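Local structure of DELTA1-pyrroline-2-carboxylate reductase (Thermococcus litoralis DSM 5473, 6T3E) at residues B[132-137]-B[325-330]; B[45-50]-B[139-144]; B[52-57]-B[297-302]; B[64-69]-B[73-78]. The protein catalyses the reduction of Δ1-pyrroline-2-carboxylate to L-proline with a nicotinamide dinucleotide as hydride donor, probably as part of L-hydroxyproline breakdown. One frame throughout, in Å; residues are numbered along the deposited sequence.

Interaction 1. Residues B[132-137]-B[325-330]; sequences AMRTGA and IEDAIT. With NAI (1,4-dihydronicotinamide adenine dinucleotide), chain F; PRO (proline), chain E.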
# COMPACT_ATOMS: atom_id res chain seq x y z
N ALA B 132 -6.99 -13.83 -9.60
CA ALA B 132 -7.48 -14.47 -10.82
C ALA B 132 -9.00 -14.45 -10.89
O ALA B 132 -9.57 -14.21 -11.96
CB ALA B 132 -6.94 -15.90 -10.90
N MET B 133 -9.68 -14.69 -9.76
CA MET B 133 -11.14 -14.69 -9.78
C MET B 133 -11.69 -13.31 -10.10
O MET B 133 -12.53 -13.16 -11.00
CB MET B 133 -11.69 -15.21 -8.44
CG MET B 133 -11.36 -16.68 -8.16
SD MET B 133 -12.27 -17.88 -9.19
CE MET B 133 -13.97 -17.43 -8.84
N ARG B 134 -11.20 -12.28 -9.41
CA ARG B 134 -11.73 -10.93 -9.62
C ARG B 134 -11.38 -10.39 -11.00
O ARG B 134 -12.13 -9.58 -11.56
CB ARG B 134 -11.21 -9.98 -8.53
CG ARG B 134 -9.72 -9.70 -8.62
CD ARG B 134 -9.44 -8.26 -8.88
NE ARG B 134 -8.41 -8.07 -9.89
CZ ARG B 134 -7.44 -7.17 -9.80
NH1 ARG B 134 -7.35 -6.39 -8.75
NH2 ARG B 134 -6.54 -7.06 -10.76
N THR B 135 -10.24 -10.81 -11.57
CA THR B 135 -9.87 -10.38 -12.91
C THR B 135 -10.78 -11.00 -13.97
O THR B 135 -11.24 -10.31 -14.88
CB THR B 135 -8.41 -10.75 -13.19
OG1 THR B 135 -7.56 -10.07 -12.26
CG2 THR B 135 -8.03 -10.37 -14.61
N GLY B 136 -11.04 -12.30 -13.86
CA GLY B 136 -11.97 -12.93 -14.77
C GLY B 136 -13.37 -12.35 -14.66
O GLY B 136 -14.04 -12.10 -15.67
N ALA B 137 -13.83 -12.11 -13.42
CA ALA B 137 -15.17 -11.58 -13.22
C ALA B 137 -15.29 -10.16 -13.76
O ALA B 137 -16.34 -9.80 -14.31
CB ALA B 137 -15.53 -11.60 -11.73
N ILE B 325 -10.92 -1.90 -6.20
CA ILE B 325 -12.26 -2.16 -5.67
C ILE B 325 -12.64 -3.62 -5.89
O ILE B 325 -13.43 -4.18 -5.12
CB ILE B 325 -13.31 -1.24 -6.30
CG1 ILE B 325 -13.44 -1.48 -7.80
CG2 ILE B 325 -13.01 0.19 -5.99
CD1 ILE B 325 -14.67 -0.83 -8.40
N GLU B 326 -12.12 -4.24 -6.95
CA GLU B 326 -12.44 -5.64 -7.20
C GLU B 326 -11.85 -6.54 -6.13
O GLU B 326 -12.46 -7.54 -5.75
CB GLU B 326 -11.96 -6.03 -8.60
CG GLU B 326 -12.09 -4.89 -9.61
CD GLU B 326 -11.37 -5.15 -10.92
OE1 GLU B 326 -10.32 -5.83 -10.93
OE2 GLU B 326 -11.87 -4.68 -11.96
N ASP B 327 -10.68 -6.19 -5.60
CA ASP B 327 -10.12 -6.97 -4.50
C ASP B 327 -10.93 -6.76 -3.23
O ASP B 327 -11.24 -7.73 -2.53
CB ASP B 327 -8.65 -6.60 -4.29
CG ASP B 327 -7.85 -6.62 -5.58
OD1 ASP B 327 -7.80 -7.68 -6.24
OD2 ASP B 327 -7.29 -5.55 -5.94
N ALA B 328 -11.33 -5.52 -2.93
CA ALA B 328 -12.04 -5.28 -1.68
C ALA B 328 -13.41 -5.96 -1.68
O ALA B 328 -13.81 -6.56 -0.68
CB ALA B 328 -12.18 -3.78 -1.41
N ILE B 329 -14.14 -5.88 -2.79
CA ILE B 329 -15.47 -6.49 -2.81
C ILE B 329 -15.36 -8.01 -2.77
O ILE B 329 -16.21 -8.70 -2.19
CB ILE B 329 -16.29 -6.00 -4.02
CG1 ILE B 329 -17.77 -6.35 -3.82
CG2 ILE B 329 -15.78 -6.57 -5.31
CD1 ILE B 329 -18.41 -5.60 -2.70
N THR B 330 -14.31 -8.57 -3.39
CA THR B 330 -14.13 -10.01 -3.33
C THR B 330 -13.60 -10.47 -1.97
O THR B 330 -14.10 -11.45 -1.41
CB THR B 330 -13.22 -10.43 -4.48
OG1 THR B 330 -13.84 -10.07 -5.71
CG2 THR B 330 -12.98 -11.93 -4.46
PA NAI F . 1.22 -16.51 -16.62
O1A NAI F . 2.72 -16.40 -16.72
O2A NAI F . 0.85 -17.62 -15.66
O5B NAI F . 0.50 -16.71 -18.08
C5B NAI F . 1.01 -15.86 -19.11
C4B NAI F . 0.87 -16.62 -20.50
O4B NAI F . 1.15 -15.82 -21.48
C3B NAI F . 1.92 -17.76 -20.57
O3B NAI F . 1.27 -18.93 -20.76
C2B NAI F . 2.81 -17.36 -21.76
O2B NAI F . 3.38 -18.59 -22.44
C1B NAI F . 1.99 -16.71 -22.54
N9A NAI F . 2.67 -15.86 -23.48
C8A NAI F . 3.62 -14.99 -23.12
N7A NAI F . 4.03 -14.37 -24.22
C5A NAI F . 3.33 -14.86 -25.26
C6A NAI F . 3.38 -14.55 -26.60
N6A NAI F . 4.19 -13.61 -27.36
N1A NAI F . 2.58 -15.17 -27.46
C2A NAI F . 1.71 -16.11 -27.00
N3A NAI F . 1.66 -16.41 -25.68
C4A NAI F . 2.49 -15.77 -24.81
O3 NAI F . 0.71 -15.03 -16.04
PN NAI F . -0.90 -14.65 -15.81
O1N NAI F . -1.12 -14.75 -14.32
O2N NAI F . -1.80 -15.55 -16.60
O5D NAI F . -1.14 -13.12 -16.31
C5D NAI F . -1.42 -12.92 -17.64
C4D NAI F . -1.39 -11.39 -17.93
O4D NAI F . -2.37 -10.76 -17.32
C3D NAI F . -0.09 -10.79 -17.36
O3D NAI F . 0.40 -9.86 -18.25
C2D NAI F . -0.53 -10.06 -16.08
O2D NAI F . 0.49 -8.96 -15.77
C1D NAI F . -1.71 -9.61 -16.41
N1N NAI F . -2.55 -9.42 -15.21
C2N NAI F . -3.42 -8.27 -15.08
C3N NAI F . -4.62 -8.31 -14.09
C7N NAI F . -5.83 -7.41 -14.47
O7N NAI F . -5.78 -6.82 -15.49
N7N NAI F . -7.00 -7.30 -13.57
C4N NAI F . -4.88 -9.55 -13.26
C5N NAI F . -3.65 -10.44 -13.08
C6N NAI F . -2.52 -10.39 -14.13
N PRO E . -1.84 -6.32 -12.46
CA PRO E . -2.49 -7.39 -11.69
C PRO E . -3.47 -6.89 -10.63
O PRO E . -3.98 -5.76 -10.67
CB PRO E . -1.31 -8.10 -11.03
CG PRO E . -0.20 -7.96 -12.03
CD PRO E . -0.44 -6.66 -12.78
OXT PRO E . -3.79 -7.64 -9.70

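Interaction 2. Residues B[45-50]-B[139-144]; sequences SVERAF and SGVATK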
# COMPACT_ATOMS: atom_id res chain seq x y z
N SER B 45 -20.54 -9.53 -7.60
CA SER B 45 -19.92 -8.67 -6.60
C SER B 45 -19.08 -7.58 -7.24
O SER B 45 -19.13 -6.42 -6.82
CB SER B 45 -19.07 -9.49 -5.65
OG SER B 45 -19.80 -10.58 -5.12
N VAL B 46 -18.29 -7.93 -8.26
CA VAL B 46 -17.47 -6.94 -8.94
C VAL B 46 -18.36 -5.92 -9.66
O VAL B 46 -18.06 -4.72 -9.71
CB VAL B 46 -16.48 -7.62 -9.91
CG1 VAL B 46 -15.90 -6.60 -10.88
CG2 VAL B 46 -15.35 -8.33 -9.15
N GLU B 47 -19.50 -6.38 -10.18
CA GLU B 47 -20.43 -5.45 -10.82
C GLU B 47 -20.97 -4.43 -9.82
O GLU B 47 -21.06 -3.24 -10.13
CB GLU B 47 -21.58 -6.23 -11.45
CG GLU B 47 -22.55 -5.36 -12.21
CD GLU B 47 -23.32 -6.14 -13.27
OE1 GLU B 47 -23.31 -7.40 -13.24
OE2 GLU B 47 -23.90 -5.47 -14.16
N ARG B 48 -21.30 -4.88 -8.60
CA ARG B 48 -21.80 -3.96 -7.58
C ARG B 48 -20.72 -2.99 -7.12
O ARG B 48 -21.02 -1.83 -6.80
CB ARG B 48 -22.36 -4.76 -6.39
CG ARG B 48 -22.89 -3.88 -5.27
CD ARG B 48 -22.47 -4.33 -3.86
NE ARG B 48 -23.29 -3.71 -2.81
CZ ARG B 48 -23.35 -2.40 -2.54
NH1 ARG B 48 -22.62 -1.54 -3.23
NH2 ARG B 48 -24.15 -1.96 -1.57
N ALA B 49 -19.47 -3.46 -7.09
CA ALA B 49 -18.36 -2.60 -6.68
C ALA B 49 -18.20 -1.42 -7.64
O ALA B 49 -17.88 -0.30 -7.21
CB ALA B 49 -17.08 -3.41 -6.60
N PHE B 50 -18.38 -1.67 -8.94
CA PHE B 50 -18.29 -0.60 -9.92
C PHE B 50 -19.50 0.32 -9.87
O PHE B 50 -19.37 1.54 -10.08
CB PHE B 50 -18.11 -1.19 -11.32
CG PHE B 50 -16.69 -1.54 -11.64
CD1 PHE B 50 -15.80 -0.56 -12.03
CD2 PHE B 50 -16.24 -2.85 -11.53
CE1 PHE B 50 -14.49 -0.87 -12.31
CE2 PHE B 50 -14.93 -3.17 -11.82
CZ PHE B 50 -14.05 -2.18 -12.21
N SER B 139 -13.80 -8.93 -16.36
CA SER B 139 -14.06 -9.10 -17.78
C SER B 139 -15.41 -9.77 -18.01
O SER B 139 -16.01 -9.59 -19.08
CB SER B 139 -12.93 -9.90 -18.45
OG SER B 139 -11.66 -9.35 -18.15
N GLY B 140 -15.90 -10.54 -17.04
CA GLY B 140 -17.21 -11.15 -17.19
C GLY B 140 -18.33 -10.12 -17.25
O GLY B 140 -19.21 -10.21 -18.11
N VAL B 141 -18.29 -9.12 -16.37
CA VAL B 141 -19.33 -8.09 -16.41
C VAL B 141 -19.20 -7.27 -17.69
O VAL B 141 -20.21 -6.94 -18.33
CB VAL B 141 -19.33 -7.20 -15.15
CG1 VAL B 141 -19.39 -8.06 -13.89
CG2 VAL B 141 -18.14 -6.28 -15.10
N ALA B 142 -17.97 -6.96 -18.11
CA ALA B 142 -17.82 -6.20 -19.35
C ALA B 142 -18.29 -7.00 -20.54
O ALA B 142 -18.91 -6.46 -21.46
CB ALA B 142 -16.37 -5.75 -19.53
N THR B 143 -18.02 -8.31 -20.54
CA THR B 143 -18.48 -9.17 -21.63
C THR B 143 -20.01 -9.15 -21.76
O THR B 143 -20.54 -9.19 -22.87
CB THR B 143 -17.96 -10.60 -21.41
OG1 THR B 143 -16.53 -10.58 -21.40
CG2 THR B 143 -18.45 -11.56 -22.49
N LYS B 144 -20.73 -9.08 -20.63
CA LYS B 144 -22.19 -9.04 -20.67
C LYS B 144 -22.71 -7.86 -21.48
O LYS B 144 -23.72 -7.97 -22.18
CB LYS B 144 -22.75 -8.97 -19.25
CG LYS B 144 -23.45 -10.24 -18.81
CD LYS B 144 -24.24 -10.01 -17.53
CE LYS B 144 -23.33 -9.53 -16.41
NZ LYS B 144 -24.11 -9.30 -15.15

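Interaction 3. Residues B[52-57]-B[297-302]; sequences ELYNGK and ELAEIV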
# COMPACT_ATOMS: atom_id res chain seq x y z
N GLU B 52 -21.07 0.92 -7.08
CA GLU B 52 -20.75 1.71 -5.89
C GLU B 52 -19.71 2.78 -6.21
O GLU B 52 -19.79 3.90 -5.69
CB GLU B 52 -20.29 0.78 -4.76
CG GLU B 52 -19.69 1.48 -3.54
CD GLU B 52 -19.61 0.59 -2.29
OE1 GLU B 52 -20.12 -0.55 -2.30
OE2 GLU B 52 -19.01 1.05 -1.28
N LEU B 53 -18.76 2.47 -7.10
CA LEU B 53 -17.75 3.45 -7.51
C LEU B 53 -18.36 4.60 -8.30
O LEU B 53 -17.93 5.75 -8.17
CB LEU B 53 -16.66 2.75 -8.32
CG LEU B 53 -15.90 3.59 -9.34
CD1 LEU B 53 -14.93 4.53 -8.63
CD2 LEU B 53 -15.18 2.68 -10.32
N TYR B 54 -19.34 4.31 -9.16
CA TYR B 54 -19.96 5.36 -9.96
C TYR B 54 -20.78 6.32 -9.10
O TYR B 54 -20.86 7.51 -9.41
CB TYR B 54 -20.84 4.76 -11.05
CG TYR B 54 -21.42 5.81 -11.97
CD1 TYR B 54 -20.68 6.29 -13.06
CD2 TYR B 54 -22.68 6.36 -11.74
CE1 TYR B 54 -21.18 7.26 -13.89
CE2 TYR B 54 -23.19 7.34 -12.58
CZ TYR B 54 -22.44 7.78 -13.65
OH TYR B 54 -22.92 8.76 -14.49
N ASN B 55 -21.43 5.81 -8.05
CA ASN B 55 -22.26 6.65 -7.19
C ASN B 55 -21.45 7.45 -6.18
O ASN B 55 -22.05 8.02 -5.25
CB ASN B 55 -23.29 5.78 -6.46
CG ASN B 55 -24.26 5.10 -7.40
OD1 ASN B 55 -24.60 5.63 -8.46
ND2 ASN B 55 -24.70 3.90 -7.03
N GLY B 56 -20.13 7.54 -6.35
CA GLY B 56 -19.28 8.31 -5.46
C GLY B 56 -19.04 7.71 -4.10
O GLY B 56 -18.64 8.42 -3.18
N LYS B 57 -19.28 6.41 -3.94
CA LYS B 57 -19.12 5.73 -2.66
C LYS B 57 -17.85 4.88 -2.58
O LYS B 57 -17.80 3.94 -1.79
CB LYS B 57 -20.35 4.86 -2.38
CG LYS B 57 -21.62 5.64 -2.18
CD LYS B 57 -21.53 6.50 -0.94
CE LYS B 57 -22.88 7.16 -0.60
NZ LYS B 57 -22.97 7.57 0.84
N GLU B 297 -15.74 4.34 -19.26
CA GLU B 297 -15.25 3.50 -18.18
C GLU B 297 -16.30 2.45 -17.85
O GLU B 297 -17.50 2.66 -18.02
CB GLU B 297 -14.95 4.32 -16.93
CG GLU B 297 -13.87 5.37 -17.10
CD GLU B 297 -13.49 6.02 -15.78
OE1 GLU B 297 -12.49 5.58 -15.17
OE2 GLU B 297 -14.19 6.96 -15.36
N LEU B 298 -15.83 1.31 -17.35
CA LEU B 298 -16.75 0.23 -17.01
C LEU B 298 -17.79 0.68 -16.00
O LEU B 298 -18.94 0.25 -16.06
CB LEU B 298 -15.98 -0.98 -16.48
CG LEU B 298 -16.81 -2.23 -16.17
CD1 LEU B 298 -17.40 -2.80 -17.44
CD2 LEU B 298 -15.98 -3.27 -15.45
N ALA B 299 -17.41 1.58 -15.08
CA ALA B 299 -18.37 2.05 -14.08
C ALA B 299 -19.53 2.79 -14.74
O ALA B 299 -20.67 2.70 -14.27
CB ALA B 299 -17.68 2.94 -13.05
N GLU B 300 -19.26 3.52 -15.82
CA GLU B 300 -20.35 4.20 -16.53
C GLU B 300 -21.24 3.22 -17.27
O GLU B 300 -22.46 3.43 -17.38
CB GLU B 300 -19.78 5.23 -17.50
CG GLU B 300 -18.56 5.95 -16.97
CD GLU B 300 -18.00 6.91 -17.97
OE1 GLU B 300 -17.65 6.47 -19.07
OE2 GLU B 300 -17.91 8.11 -17.65
N ILE B 301 -20.66 2.14 -17.81
CA ILE B 301 -21.46 1.13 -18.50
C ILE B 301 -22.35 0.37 -17.52
O ILE B 301 -23.53 0.10 -17.82
CB ILE B 301 -20.54 0.19 -19.29
CG1 ILE B 301 -20.02 0.91 -20.54
CG2 ILE B 301 -21.27 -1.09 -19.66
CD1 ILE B 301 -19.44 -0.01 -21.57
N VAL B 302 -21.82 0.01 -16.35
CA VAL B 302 -22.62 -0.72 -15.37
C VAL B 302 -23.80 0.14 -14.92
O VAL B 302 -24.93 -0.33 -14.80
CB VAL B 302 -21.76 -1.16 -14.17
CG1 VAL B 302 -22.60 -1.93 -13.16
CG2 VAL B 302 -20.58 -2.01 -14.62

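Interaction 4. Residues B[64-69]-B[73-78]; sequences TIIEVE and GFILYM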
# COMPACT_ATOMS: atom_id res chain seq x y z
N THR B 64 0.09 2.22 -6.20
CA THR B 64 1.51 2.51 -6.18
C THR B 64 2.27 1.33 -6.77
O THR B 64 2.07 0.19 -6.34
CB THR B 64 1.95 2.80 -4.74
OG1 THR B 64 1.31 3.99 -4.28
CG2 THR B 64 3.45 2.99 -4.67
N ILE B 65 3.11 1.59 -7.77
CA ILE B 65 3.90 0.56 -8.43
C ILE B 65 5.38 0.81 -8.15
O ILE B 65 5.91 1.88 -8.47
CB ILE B 65 3.64 0.50 -9.94
CG1 ILE B 65 2.15 0.31 -10.20
CG2 ILE B 65 4.44 -0.63 -10.58
CD1 ILE B 65 1.83 0.05 -11.65
N ILE B 66 6.05 -0.19 -7.56
CA ILE B 66 7.49 -0.16 -7.37
C ILE B 66 8.08 -1.20 -8.31
O ILE B 66 7.79 -2.40 -8.19
CB ILE B 66 7.89 -0.45 -5.92
CG1 ILE B 66 7.40 0.65 -4.99
CG2 ILE B 66 9.41 -0.62 -5.82
CD1 ILE B 66 7.93 0.52 -3.59
N GLU B 67 8.92 -0.75 -9.23
CA GLU B 67 9.57 -1.64 -10.18
C GLU B 67 10.87 -2.13 -9.56
O GLU B 67 11.71 -1.33 -9.15
CB GLU B 67 9.82 -0.92 -11.50
CG GLU B 67 10.84 -1.62 -12.39
CD GLU B 67 10.88 -1.05 -13.80
OE1 GLU B 67 10.60 0.15 -13.99
OE2 GLU B 67 11.20 -1.82 -14.73
N VAL B 68 11.00 -3.45 -9.43
CA VAL B 68 12.27 -4.05 -8.97
C VAL B 68 13.06 -4.38 -10.23
O VAL B 68 13.05 -5.50 -10.74
CB VAL B 68 12.04 -5.25 -8.06
CG1 VAL B 68 13.31 -5.59 -7.29
CG2 VAL B 68 10.87 -4.98 -7.11
N GLU B 69 13.75 -3.35 -10.75
CA GLU B 69 14.60 -3.52 -11.94
C GLU B 69 15.68 -4.58 -11.73
O GLU B 69 16.03 -5.28 -12.68
CB GLU B 69 15.25 -2.19 -12.32
CG GLU B 69 14.32 -0.95 -12.28
CD GLU B 69 15.09 0.35 -12.01
OE1 GLU B 69 16.25 0.47 -12.48
OE2 GLU B 69 14.54 1.24 -11.31
N GLY B 73 11.05 -7.46 -11.95
CA GLY B 73 9.74 -7.62 -11.36
C GLY B 73 9.07 -6.31 -11.01
O GLY B 73 9.65 -5.22 -11.09
N PHE B 74 7.80 -6.43 -10.65
CA PHE B 74 7.00 -5.32 -10.16
C PHE B 74 6.27 -5.75 -8.89
O PHE B 74 5.93 -6.93 -8.74
CB PHE B 74 5.97 -4.84 -11.20
CG PHE B 74 6.56 -4.50 -12.52
CD1 PHE B 74 6.78 -5.48 -13.47
CD2 PHE B 74 6.89 -3.19 -12.82
CE1 PHE B 74 7.33 -5.16 -14.71
CE2 PHE B 74 7.43 -2.86 -14.05
CZ PHE B 74 7.64 -3.84 -15.00
N ILE B 75 6.03 -4.80 -7.99
CA ILE B 75 5.15 -5.03 -6.85
C ILE B 75 4.13 -3.90 -6.80
O ILE B 75 4.49 -2.72 -6.93
CB ILE B 75 5.93 -5.16 -5.53
CG1 ILE B 75 4.94 -5.37 -4.38
CG2 ILE B 75 6.82 -3.98 -5.27
CD1 ILE B 75 5.49 -6.24 -3.28
N LEU B 76 2.86 -4.26 -6.65
CA LEU B 76 1.75 -3.32 -6.77
C LEU B 76 0.98 -3.25 -5.45
O LEU B 76 0.56 -4.28 -4.91
CB LEU B 76 0.85 -3.73 -7.94
CG LEU B 76 1.41 -3.56 -9.37
CD1 LEU B 76 2.33 -4.73 -9.85
CD2 LEU B 76 0.31 -3.31 -10.39
N TYR B 77 0.73 -2.03 -4.97
CA TYR B 77 0.02 -1.80 -3.71
C TYR B 77 -1.29 -1.09 -4.04
O TYR B 77 -1.29 0.06 -4.49
CB TYR B 77 0.89 -0.99 -2.75
CG TYR B 77 2.26 -1.60 -2.58
CD1 TYR B 77 2.50 -2.58 -1.62
CD2 TYR B 77 3.31 -1.25 -3.42
CE1 TYR B 77 3.75 -3.16 -1.48
CE2 TYR B 77 4.57 -1.83 -3.29
CZ TYR B 77 4.78 -2.78 -2.32
OH TYR B 77 6.02 -3.35 -2.19
N MET B 78 -2.41 -1.81 -3.81
CA MET B 78 -3.74 -1.44 -4.29
C MET B 78 -4.71 -1.35 -3.12
O MET B 78 -5.46 -2.30 -2.85
CB MET B 78 -4.26 -2.44 -5.34
CG MET B 78 -3.29 -2.72 -6.48
SD MET B 78 -3.79 -4.05 -7.60
CE MET B 78 -5.33 -3.43 -8.27

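Interaction 1. Residues B[132-137]-B[325-330]
Arg134 reaches Glu326 and Asp327 because its CG lies between the backbone N and the carbonyl carbon (chi1 69°) and its chain then bends at chi2 and chi3, carrying the guanidinium past helix 324-341 to the bound proline. Glu326 has its CG beside the backbone N (chi1 -35°) and extends, which brings OE1 over one face of the guanidinium, 3.1 Å from Arg134 NE. It stands above the plane, where no N-H points at it, and the attraction is one of charge; the two planes are nearly perpendicular. Asp327 comes in obliquely: its OD1 is 2.9 Å from Arg134 NH1, a salt bridge whose hydrogen bond is bent and weak. With these flanks held, Arg134 NH2 gives a hydrogen bond to O of the bound proline at 2.9 Å, in the guanidinium plane. Nearly in that plane too, Arg134 NE donates to OG1 of Thr135 at 3.2 Å, which fixes the rotation of the group; the same OG1 accepts a weak bond from N7N of the NADH carboxamide. A carboxylate-binding arginine steadied by second-shell acids is the principle at work. With a leucine here, the proline carboxylate would probably lose this grip, Glu326 would be left without the positive charge over which it sits, and Asp327 with Lys91 as its remaining cationic neighbour. Lys91 also binds the proline. The axes of residues 132-137 and 325-330 cross at 116° and approach to 9.5 Å; Met78 of strand 73-82 packs on Arg134 and Asp327, while helix 39-54 touches Ala137 and Glu326 and helix 161-173 Met133 and Thr135.

Interaction 2. Residues B[45-50]-B[139-144]
Glu47 and Val141 mark where the backbones of helices 39-54 and 128-146 come nearest within these turns, their CA atoms 6.3 Å apart. At that point CG1 of Val141 rests on CB of Glu47 at 3.8 Å, an aliphatic touch beneath a charged one. Glu47 sends its chain out almost fully extended, starting with CG anti to the backbone N (chi1 -176°). Lys144 approaches at about a right angle, and a bend at its chi3 (-59°) turns NZ back to the carboxylate. The resulting salt bridge is also a hydrogen bond: Lys144 NZ donates to Glu47 OE1 at 2.8 Å, meeting that oxygen's syn lone pair, on the side of OE2. OE2 itself is hydrogen-bonded to Tyr145 OH, so both ends of the carboxylate are engaged and its rotation is restrained. Helix 128-146 carries the chain from the mixed sheet into the parallel, probably Rossmann-type sheet that binds the dinucleotide, and here helix 39-54 is clasped to it. A glutamine in place of Glu47 would probably leave the ammonium group of Lys144 without its counter-charge and weaken the clasp. Leu298 of helix 298-303 packs on Val141 and Phe50, and Val302 of that helix lies against Glu47.

Interaction 3. Residues B[52-57]-B[297-302]
Ala299 presents its methyl group to Leu53 and Tyr54 at the end of helix 39-54. Its CB lies 3.7 Å from CD2 of Leu53 and 4.2 Å from CB of Tyr54, so one methyl group touches both larger side chains. The Tyr54 ring then runs alongside the first turn of helix 298-303: CD1 passes obliquely 3.8 Å from the carbonyl O of Ala299, and CE1 comes to 4.3 Å from CG of Glu300. What sets the ring there is a chi1 near 180°, which swings CG beside the carbonyl carbon. In the next shell, Glu300 turns its carboxylate back: Glu300 OE1 accepts from Glu297 N at 2.9 Å, from above the carboxylate plane, the bond of an N3 side chain to the N-cap amide in one half of a capping box. The opposing helix ends in a Schellman motif: Lys57 N bonds to Glu52 O at 3.1 Å, Gly56 N more weakly to Leu53 O, and Gly56 takes a positive phi. Val305 also packs on Tyr54. No hydrogen bond crosses between the segments; polar groups find partners within each segment or in neighbouring residues (Lys57 with Glu83), so this junction depends on carbon surfaces.

Interaction 4. Residues B[64-69]-B[73-78]
Glu67 lies along Phe74 for its whole length, the two side chains pointing the same way from neighbouring strands. Its CB is 3.9 Å from Phe74 CD2; CG, set beside the carbonyl carbon by a chi1 of 163°, moves on to CE2 at 4.0 Å; CD stays 3.9 Å from CE2; and OE2 ends 4.1 Å from CZ. The carboxylate is turned only 27° from the ring plane, so the extended chain follows the ring outward from the sheet. Beside them, Ile65 CD1 meets Leu76 CD2 at 3.9 Å. Thr64, Ile66 and Val68 project from the other face, where Ile66 CD1 rests obliquely 4.1 Å from CE2 of Tyr77. This is a beta hairpin in regular antiparallel register: Thr64 with Tyr77, Ile66 with Ile75 and Val68 with Gly73 are the hydrogen-bonded pairs, six backbone bonds in all. Near the turn Val68 N meets Gly73 O from above the carbonyl plane. Strand 87-95 bonds to the other edge of strand 73-82, and Trp247 meets the Phe74 ring edge-to-face. The side chain of Leu76 comes to about 4 Å from the bound proline, whose pocket includes Met78. The face bearing Thr64, Ile66 and Val68 packs against the second subunit, with Tyr77 on its Leu88, Val68 on its Tyr81 and Thr64 on its Pro61, while Lys59 of that subunit is hydrogen-bonded to Glu67 O.

Interactions 1, 2 and 3 form a connected series, and their chemistry changes along it. Interaction 1, wholly buried, places its charges where a ligand needs them. Interaction 2 shares helix 128-146 with it and touches it through Ala49 and Ile329, but its salt bridge is partly exposed and simply ties helices. Interaction 3 shares helix 39-54 with interaction 2, meets it where Leu298 packs on Val141, and lies farther out, mostly carbon contacts with no hydrogen bond or salt bridge between its segments. Interaction 4 stands apart, about 26 Å between centres from interactions 2 and 3; built on backbone bonds, it joins strands at the subunit interface yet returns to interaction 1 through Met78, the residue common to the hairpin and the proline pocket.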